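Local atomic coordinates of UDP-D-quinovosamine 4-dehydrogenase (PDB entry 3NKL), a protein that probably acts as a membrane-bound oxidoreductase and lyase on a UDP-sugar, the piece here being a Rossmann-like domain of the CoA-binding family. Residues R59-K63 and H64-T68. Sequence-based numbering, arbitrary orientation.
Sequences RLIKK and HCIST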
ATOM      1  N   ARG B  59     -19.026  13.091   6.032  1.00 27.85           N
ATOM      2  CA  ARG B  59     -20.204  12.429   6.558  1.00 30.87           C
ATOM      3  C   ARG B  59     -19.878  11.372   7.610  1.00 33.27           C
ATOM      4  O   ARG B  59     -20.659  11.155   8.521  1.00 30.38           O
ATOM      5  CB  ARG B  59     -21.077  11.858   5.431  1.00 30.17           C
ATOM      6  CG  ARG B  59     -20.517  10.651   4.708  1.00 37.43           C
ATOM      7  CD  ARG B  59     -21.360  10.331   3.451  1.00 43.94           C
ATOM      8  NE  ARG B  59     -21.049  11.239   2.344  1.00 50.85           N
ATOM      9  CZ  ARG B  59     -21.524  11.120   1.105  1.00 56.73           C
ATOM     10  NH1 ARG B  59     -22.353  10.127   0.796  1.00 53.35           N
ATOM     11  NH2 ARG B  59     -21.169  11.997   0.173  1.00 56.03           N
ATOM     12  N   LEU B  60     -18.729  10.715   7.488  1.00 25.55           N
ATOM     13  CA  LEU B  60     -18.326   9.699   8.465  1.00 22.77           C
ATOM     14  C   LEU B  60     -17.863  10.353   9.756  1.00 24.50           C
ATOM     15  O   LEU B  60     -18.174   9.887  10.853  1.00 25.76           O
ATOM     16  CB  LEU B  60     -17.197   8.822   7.894  1.00 20.12           C
ATOM     17  CG  LEU B  60     -17.594   7.848   6.775  1.00 23.74           C
ATOM     18  CD1 LEU B  60     -16.340   7.266   6.100  1.00 22.42           C
ATOM     19  CD2 LEU B  60     -18.491   6.735   7.313  1.00 30.17           C
ATOM     20  N   ILE B  61     -17.112  11.441   9.628  1.00 24.08           N
ATOM     21  CA  ILE B  61     -16.626  12.150  10.809  1.00 21.35           C
ATOM     22  C   ILE B  61     -17.821  12.642  11.628  1.00 27.36           C
ATOM     23  O   ILE B  61     -17.874  12.457  12.835  1.00 27.57           O
ATOM     24  CB  ILE B  61     -15.723  13.331  10.408  1.00 22.62           C
ATOM     25  CG1 ILE B  61     -14.332  12.812  10.016  1.00 21.63           C
ATOM     26  CG2 ILE B  61     -15.641  14.359  11.541  1.00 27.95           C
ATOM     27  CD1 ILE B  61     -13.446  13.896   9.393  1.00 27.63           C
ATOM     28  N   LYS B  62     -18.795  13.228  10.944  1.00 26.56           N
ATOM     29  CA  LYS B  62     -20.012  13.732  11.581  1.00 34.49           C
ATOM     30  C   LYS B  62     -20.875  12.600  12.144  1.00 33.22           C
ATOM     31  O   LYS B  62     -21.368  12.690  13.261  1.00 34.40           O
ATOM     32  CB  LYS B  62     -20.813  14.588  10.582  1.00 39.24           C
ATOM     33  CG  LYS B  62     -22.202  15.017  11.048  1.00 48.08           C
ATOM     34  CD  LYS B  62     -22.921  15.805   9.951  1.00 54.65           C
ATOM     35  CE  LYS B  62     -24.367  16.129  10.319  1.00 64.42           C
ATOM     36  NZ  LYS B  62     -25.153  16.610   9.142  1.00 69.36           N
ATOM     37  N   LYS B  63     -21.034  11.523  11.383  1.00 30.06           N
ATOM     38  CA  LYS B  63     -21.903  10.421  11.800  1.00 33.00           C
ATOM     39  C   LYS B  63     -21.386   9.720  13.053  1.00 34.84           C
ATOM     40  O   LYS B  63     -22.168   9.322  13.923  1.00 29.85           O
ATOM     41  CB  LYS B  63     -22.068   9.398  10.668  1.00 34.47           C
ATOM     42  CG  LYS B  63     -22.822   8.130  11.068  1.00 46.52           C
ATOM     43  CD  LYS B  63     -23.029   7.203   9.871  1.00 56.24           C
ATOM     44  CE  LYS B  63     -23.988   6.061  10.193  1.00 68.40           C
ATOM     45  NZ  LYS B  63     -24.283   5.215   8.996  1.00 71.38           N
ATOM     46  N   HIS B  64     -20.069   9.585  13.149  1.00 28.11           N
ATOM     47  CA  HIS B  64     -19.454   8.836  14.238  1.00 26.85           C
ATOM     48  C   HIS B  64     -18.741   9.717  15.260  1.00 29.14           C
ATOM     49  O   HIS B  64     -18.030   9.205  16.122  1.00 29.37           O
ATOM     50  CB  HIS B  64     -18.446   7.836  13.655  1.00 28.97           C
ATOM     51  CG  HIS B  64     -19.071   6.806  12.771  1.00 36.81           C
ATOM     52  ND1 HIS B  64     -19.763   5.720  13.265  1.00 38.75           N
ATOM     53  CD2 HIS B  64     -19.114   6.698  11.421  1.00 38.68           C
ATOM     54  CE1 HIS B  64     -20.208   4.987  12.259  1.00 41.99           C
ATOM     55  NE2 HIS B  64     -19.821   5.554  11.130  1.00 41.18           N
ATOM     56  N   CYS B  65     -18.921  11.033  15.154  1.00 25.70           N
ATOM     57  CA  CYS B  65     -18.242  11.981  16.038  1.00 23.37           C
ATOM     58  C   CYS B  65     -16.749  11.678  16.150  1.00 23.88           C
ATOM     59  O   CYS B  65     -16.217  11.522  17.249  1.00 24.80           O
ATOM     60  CB  CYS B  65     -18.884  11.972  17.427  1.00 27.55           C
ATOM     61  SG  CYS B  65     -20.639  12.428  17.386  1.00 34.52           S
ATOM     62  N   ILE B  66     -16.088  11.583  14.996  1.00 22.92           N
ATOM     63  CA  ILE B  66     -14.665  11.255  14.936  1.00 20.93           C
ATOM     64  C   ILE B  66     -13.819  12.527  15.059  1.00 24.20           C
ATOM     65  O   ILE B  66     -14.045  13.490  14.347  1.00 27.17           O
ATOM     66  CB  ILE B  66     -14.340  10.497  13.626  1.00 23.12           C
ATOM     67  CG1 ILE B  66     -14.823   9.042  13.746  1.00 23.05           C
ATOM     68  CG2 ILE B  66     -12.824  10.534  13.341  1.00 21.09           C
ATOM     69  CD1 ILE B  66     -15.197   8.410  12.456  1.00 27.38           C
ATOM     70  N   SER B  67     -12.849  12.547  15.964  1.00 21.06           N
ATOM     71  CA  SER B  67     -12.011  13.733  16.058  1.00 27.08           C
ATOM     72  C   SER B  67     -10.541  13.423  15.819  1.00 21.20           C
ATOM     73  O   SER B  67      -9.700  14.270  16.038  1.00 19.22           O
ATOM     74  CB  SER B  67     -12.186  14.429  17.414  1.00 31.40           C
ATOM     75  OG  SER B  67     -11.847  13.555  18.462  1.00 39.57           O
ATOM     76  N   THR B  68     -10.252  12.202  15.385  1.00 15.44           N
ATOM     77  CA  THR B  68      -8.873  11.764  15.122  1.00 16.99           C
ATOM     78  C   THR B  68      -8.861  10.850  13.909  1.00 19.89           C
ATOM     79  O   THR B  68      -9.671   9.925  13.824  1.00 17.31           O
ATOM     80  CB  THR B  68      -8.292  11.000  16.332  1.00 19.40           C
ATOM     81  OG1 THR B  68      -8.201  11.883  17.450  1.00 26.28           O
ATOM     82  CG2 THR B  68      -6.912  10.460  16.034  1.00 23.64           C
TER
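H64 N hydrogen-bonds to L60 O at 3.0 Å, and I66 N to I61 O at 2.9 Å, where the chain leaves helix 57-64. The first is the last ordinary helical bond. The second spans five residues and closes the cap, with I66 N in the carbonyl plane of I61, on a lone pair. Between the two donors, C65 takes a positive phi (48°), which turns the chain out of the helix.

The side chain of H64 lies alongside those of K63 and L60. Its CG stands anti to its carbonyl carbon (chi1 -63°), which places the ring back along the last turn. CG of K63 lies over one face, offset toward the rim, in a CH-pi contact 4.0 Å from the centroid of the H64 ring. The lysine chain continues extended past the rim, and its CD is 3.8 Å from H64 NE2. L60 O sits at the ring edge, 3.4 Å from H64 CD2.

This C-terminal cap is a Schellman motif. It joins helix 57-64 to strand 68-71 in the Rossmann-like sheet of this CoA-binding-family domain. C65 has also been seen in an interchain disulfide.

I66 turns its side chain back toward the helix. Its CB is 4.3 Å from I61 CG1, and its CD1 is 3.7 Å from L60 O. The other branch of I61 is closer: CG2 is 3.3 Å from I66 O. Toward the sheet, L60 packs on I35 and H64 on I32, both of strand 29-35. I66 touches L8 of strand 5-10, while I61 leans on L91 and V93.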